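Local atomic coordinates of uncharacterized protein (Pseudomonas aeruginosa, PDB entry 5BR9), a protein that probably takes part in making the threonylcarbamoyladenosine modification of tRNA, as a TsaB member of the KAE1/TsaD family with an ASKHA-type fold. Residues 134-139 with 143-148; 159-162 with 167-170. One frame throughout, in Å; residues are numbered along the deposited sequence.

Contact 1. Residues 134-139 with 143-148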
# COMPACT_ATOMS: atom_id res chain seq x y z
N GLY A 134 3.21 16.68 18.38
CA GLY A 134 3.72 15.77 19.40
C GLY A 134 5.02 16.28 20.00
O GLY A 134 5.94 16.68 19.28
N CYS A 135 5.08 16.32 21.32
CA CYS A 135 6.24 16.81 22.01
C CYS A 135 7.03 15.66 22.59
O CYS A 135 6.47 14.71 23.14
CB CYS A 135 5.85 17.80 23.11
SG CYS A 135 5.12 19.33 22.49
N TYR A 136 8.35 15.75 22.46
CA TYR A 136 9.24 14.65 22.77
C TYR A 136 10.39 15.13 23.65
O TYR A 136 10.82 16.28 23.54
CB TYR A 136 9.78 14.02 21.47
CG TYR A 136 8.73 13.18 20.76
CD1 TYR A 136 8.73 11.80 20.88
CD2 TYR A 136 7.72 13.78 19.99
CE1 TYR A 136 7.77 11.01 20.26
CE2 TYR A 136 6.73 12.99 19.35
CZ TYR A 136 6.78 11.61 19.49
OH TYR A 136 5.83 10.80 18.92
N GLN A 137 10.88 14.24 24.51
CA GLN A 137 12.01 14.53 25.39
C GLN A 137 12.93 13.31 25.48
O GLN A 137 12.47 12.17 25.54
CB GLN A 137 11.53 14.94 26.79
CG GLN A 137 12.67 15.13 27.81
CD GLN A 137 12.22 15.85 29.09
OE1 GLN A 137 11.10 16.35 29.18
NE2 GLN A 137 13.11 15.89 30.09
N LEU A 138 14.22 13.57 25.49
CA LEU A 138 15.23 12.54 25.57
C LEU A 138 15.16 11.73 26.87
O LEU A 138 15.10 12.28 27.97
CB LEU A 138 16.63 13.16 25.43
CG LEU A 138 17.77 12.18 25.17
CD1 LEU A 138 17.70 11.62 23.75
CD2 LEU A 138 19.09 12.87 25.41
N GLN A 139 15.20 10.42 26.72
CA GLN A 139 15.14 9.49 27.83
C GLN A 139 16.07 8.35 27.46
O GLN A 139 15.70 7.46 26.68
CB GLN A 139 13.70 9.00 28.04
CG GLN A 139 13.19 8.88 29.47
CD GLN A 139 11.65 8.86 29.51
OE1 GLN A 139 10.99 9.82 29.10
NE2 GLN A 139 11.09 7.75 29.99
N MET A 143 14.21 9.74 22.02
CA MET A 143 13.24 10.83 22.10
C MET A 143 11.88 10.20 22.37
O MET A 143 11.37 9.40 21.60
CB MET A 143 13.26 11.69 20.84
CG MET A 143 14.54 12.53 20.68
SD MET A 143 14.91 13.70 22.02
CE MET A 143 13.76 15.02 21.66
N ARG A 144 11.32 10.57 23.51
CA ARG A 144 10.15 9.90 24.04
C ARG A 144 8.95 10.85 24.14
O ARG A 144 9.08 12.01 24.60
CB ARG A 144 10.50 9.33 25.41
CG ARG A 144 9.76 8.10 25.81
CD ARG A 144 10.47 6.85 25.36
NE ARG A 144 9.79 5.65 25.86
CZ ARG A 144 8.91 4.95 25.16
NH1 ARG A 144 8.58 5.32 23.94
NH2 ARG A 144 8.35 3.87 25.69
N LEU A 145 7.79 10.34 23.76
CA LEU A 145 6.57 11.13 23.69
C LEU A 145 6.09 11.56 25.07
O LEU A 145 5.94 10.76 25.98
CB LEU A 145 5.47 10.34 22.95
CG LEU A 145 4.13 11.06 22.86
CD1 LEU A 145 4.24 12.30 21.94
CD2 LEU A 145 3.07 10.09 22.32
N ALA A 146 5.84 12.85 25.21
CA ALA A 146 5.27 13.35 26.46
C ALA A 146 3.82 13.69 26.20
O ALA A 146 3.54 14.58 25.40
CB ALA A 146 6.01 14.58 26.95
N GLY A 147 2.92 12.97 26.84
CA GLY A 147 1.50 13.18 26.60
C GLY A 147 1.05 12.32 25.44
O GLY A 147 1.28 11.12 25.42
N SER A 148 0.31 12.92 24.52
CA SER A 148 -0.12 12.18 23.34
C SER A 148 0.01 13.05 22.09
O SER A 148 0.19 14.28 22.16
CB SER A 148 -1.55 11.67 23.52
OG SER A 148 -1.75 10.47 22.79
O HOH W 1 2.98 15.60 22.94

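Contact 2. Residues 159-162 with 167-170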
# COMPACT_ATOMS: atom_id res chain seq x y z
N VAL A 159 2.92 22.79 24.78
CA VAL A 159 4.07 21.99 25.19
C VAL A 159 3.88 21.58 26.66
O VAL A 159 3.25 22.31 27.43
CB VAL A 159 5.39 22.75 24.98
CG1 VAL A 159 5.62 23.02 23.49
CG2 VAL A 159 5.41 24.05 25.79
N PRO A 160 4.44 20.41 27.06
CA PRO A 160 4.30 19.86 28.42
C PRO A 160 5.31 20.43 29.41
O PRO A 160 5.27 20.08 30.60
CB PRO A 160 4.56 18.36 28.22
CG PRO A 160 5.49 18.30 27.07
CD PRO A 160 5.22 19.50 26.18
N TRP A 161 6.21 21.29 28.93
CA TRP A 161 7.21 21.94 29.78
C TRP A 161 6.98 23.44 29.78
O TRP A 161 6.15 23.94 29.01
CB TRP A 161 8.62 21.62 29.29
CG TRP A 161 8.76 21.79 27.82
CD1 TRP A 161 8.78 22.97 27.13
CD2 TRP A 161 8.88 20.74 26.84
NE1 TRP A 161 8.90 22.72 25.78
CE2 TRP A 161 8.98 21.36 25.58
CE3 TRP A 161 8.93 19.35 26.92
CZ2 TRP A 161 9.11 20.64 24.40
CZ3 TRP A 161 9.06 18.62 25.74
CH2 TRP A 161 9.15 19.27 24.49
N ASP A 162 7.72 24.17 30.61
CA ASP A 162 7.63 25.63 30.62
C ASP A 162 7.97 26.20 29.24
O ASP A 162 9.04 25.94 28.70
CB ASP A 162 8.56 26.21 31.69
CG ASP A 162 8.65 27.73 31.63
OD1 ASP A 162 9.66 28.28 32.11
OD2 ASP A 162 7.71 28.38 31.12
N ASP A 167 15.27 26.04 25.72
CA ASP A 167 16.01 24.84 25.32
C ASP A 167 15.22 23.93 24.36
O ASP A 167 15.80 23.09 23.67
CB ASP A 167 16.42 24.04 26.55
CG ASP A 167 15.22 23.52 27.32
OD1 ASP A 167 14.37 24.35 27.71
OD2 ASP A 167 15.12 22.29 27.50
N TRP A 168 13.90 24.09 24.30
CA TRP A 168 13.13 23.26 23.39
C TRP A 168 13.11 23.80 21.95
O TRP A 168 13.23 25.00 21.70
CB TRP A 168 11.70 23.07 23.92
CG TRP A 168 10.88 24.29 23.99
CD1 TRP A 168 10.95 25.27 24.94
CD2 TRP A 168 9.81 24.66 23.11
NE1 TRP A 168 10.00 26.24 24.69
CE2 TRP A 168 9.28 25.88 23.57
CE3 TRP A 168 9.24 24.07 21.98
CZ2 TRP A 168 8.23 26.53 22.94
CZ3 TRP A 168 8.19 24.72 21.34
CH2 TRP A 168 7.69 25.93 21.83
N PHE A 169 12.97 22.88 21.00
CA PHE A 169 13.19 23.14 19.58
C PHE A 169 11.95 22.75 18.79
O PHE A 169 11.30 21.74 19.10
CB PHE A 169 14.44 22.36 19.12
CG PHE A 169 14.82 22.52 17.66
CD1 PHE A 169 15.65 23.56 17.25
CD2 PHE A 169 14.42 21.59 16.71
CE1 PHE A 169 16.02 23.70 15.92
CE2 PHE A 169 14.80 21.71 15.37
CZ PHE A 169 15.60 22.77 14.97
N GLY A 170 11.63 23.52 17.76
CA GLY A 170 10.50 23.19 16.89
C GLY A 170 10.97 22.53 15.59
O GLY A 170 11.80 23.06 14.84

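Contact 1. Residues 134-139 with 143-148
Y136 and L145 face each other as a non-hydrogen-bonded antiparallel pair, and L145 lays its CD1 methyl over one face of the tyrosine ring, 4.0 Å from the centroid and 27° off the normal, a CH-pi contact. The leucine reaches there with CG anti to its backbone N (chi1 178°). On the same face of the hairpin M143 folds back through chi2 and chi3, which sets its SD 3.5 Å from the backbone N of L138 and its CE 4.1 Å from Y136 CB. Beneath these side chains Q137 and R144 exchange two backbone hydrogen bonds: Q137 N to R144 O at 2.9 Å, and R144 N to Q137 O at 2.8 Å, the latter from well above the carbonyl plane, the former less tilted. A146 N adds a nearly straight bond to C135 O. Near the corner at G147, a water takes the N-H of C135 and donates to A146 O and, over a longer distance, S148 O. Further out, Y136 OH is hydrogen-bonded to E149 OE2, while helix 103-115 packs on Y136, L138 and M143. The two arms of the hairpin are thus held by backbone bonds and by an apolar face, with a water bridging where direct pairing stops.

Contact 2. Residues 159-162 with 167-170
The indoles of W161 and W168 meet obliquely, their five-membered rings 4.4 Å apart between centroids and their planes at 52°. W161 points its pyrrole nitrogen at its partner: NE1 stands over one face of the W168 ring, offset toward the rim, and lies 3.1 Å from W168 CG. The benzo side of W161 runs on to the W168 stem, with CZ2 3.6 Å from W168 CB. Both tryptophans hold CG between the backbone N and the carbonyl carbon (chi1 47° for W161), which turns the two indoles toward each other. V159 uses the same face of W168 farther along, its CG1 methyl sitting 4.0 Å from the centroid of the six-membered ring in a CH-pi contact. No hydrogen bond links the segments; W168 NE1 instead bonds to A163 O in the intervening loop, which helps fix the rotation of the indole. W168 also rests on R119 and A121 of strand 119-125, and V159 and W161 touch C135 of strand 131-139. The loop that follows strand 142-152 is thereby laid against the sheet beside strand 168-171, on which F169 turns its side chain to helix 103-115.

In the fold
Both contacts belong to the mixed sheet ordered 142-152, 131-139, 119-125, 168-171, 187-189. Contact 1 joins its edge strand to the next one in, whereas contact 2 ties a loop to strand 168-171, farther across and nearer the periphery, its centre about 20 Å from that of the chain against about 13 Å. Each is partly buried. Contact 1 combines main-chain hydrogen bonds with an apolar face; contact 2 has no hydrogen bond between its segments and rests mainly on aromatic and apolar side chains. Their centres are about 10 Å apart and they touch directly: P160 CD packs 3.6 Å from C135 CB, and W161 CH2 lies 3.6 Å from Y136 O. Helix 103-115 lies against Y136 and F169, whereas the loop 159-162 packs on C135.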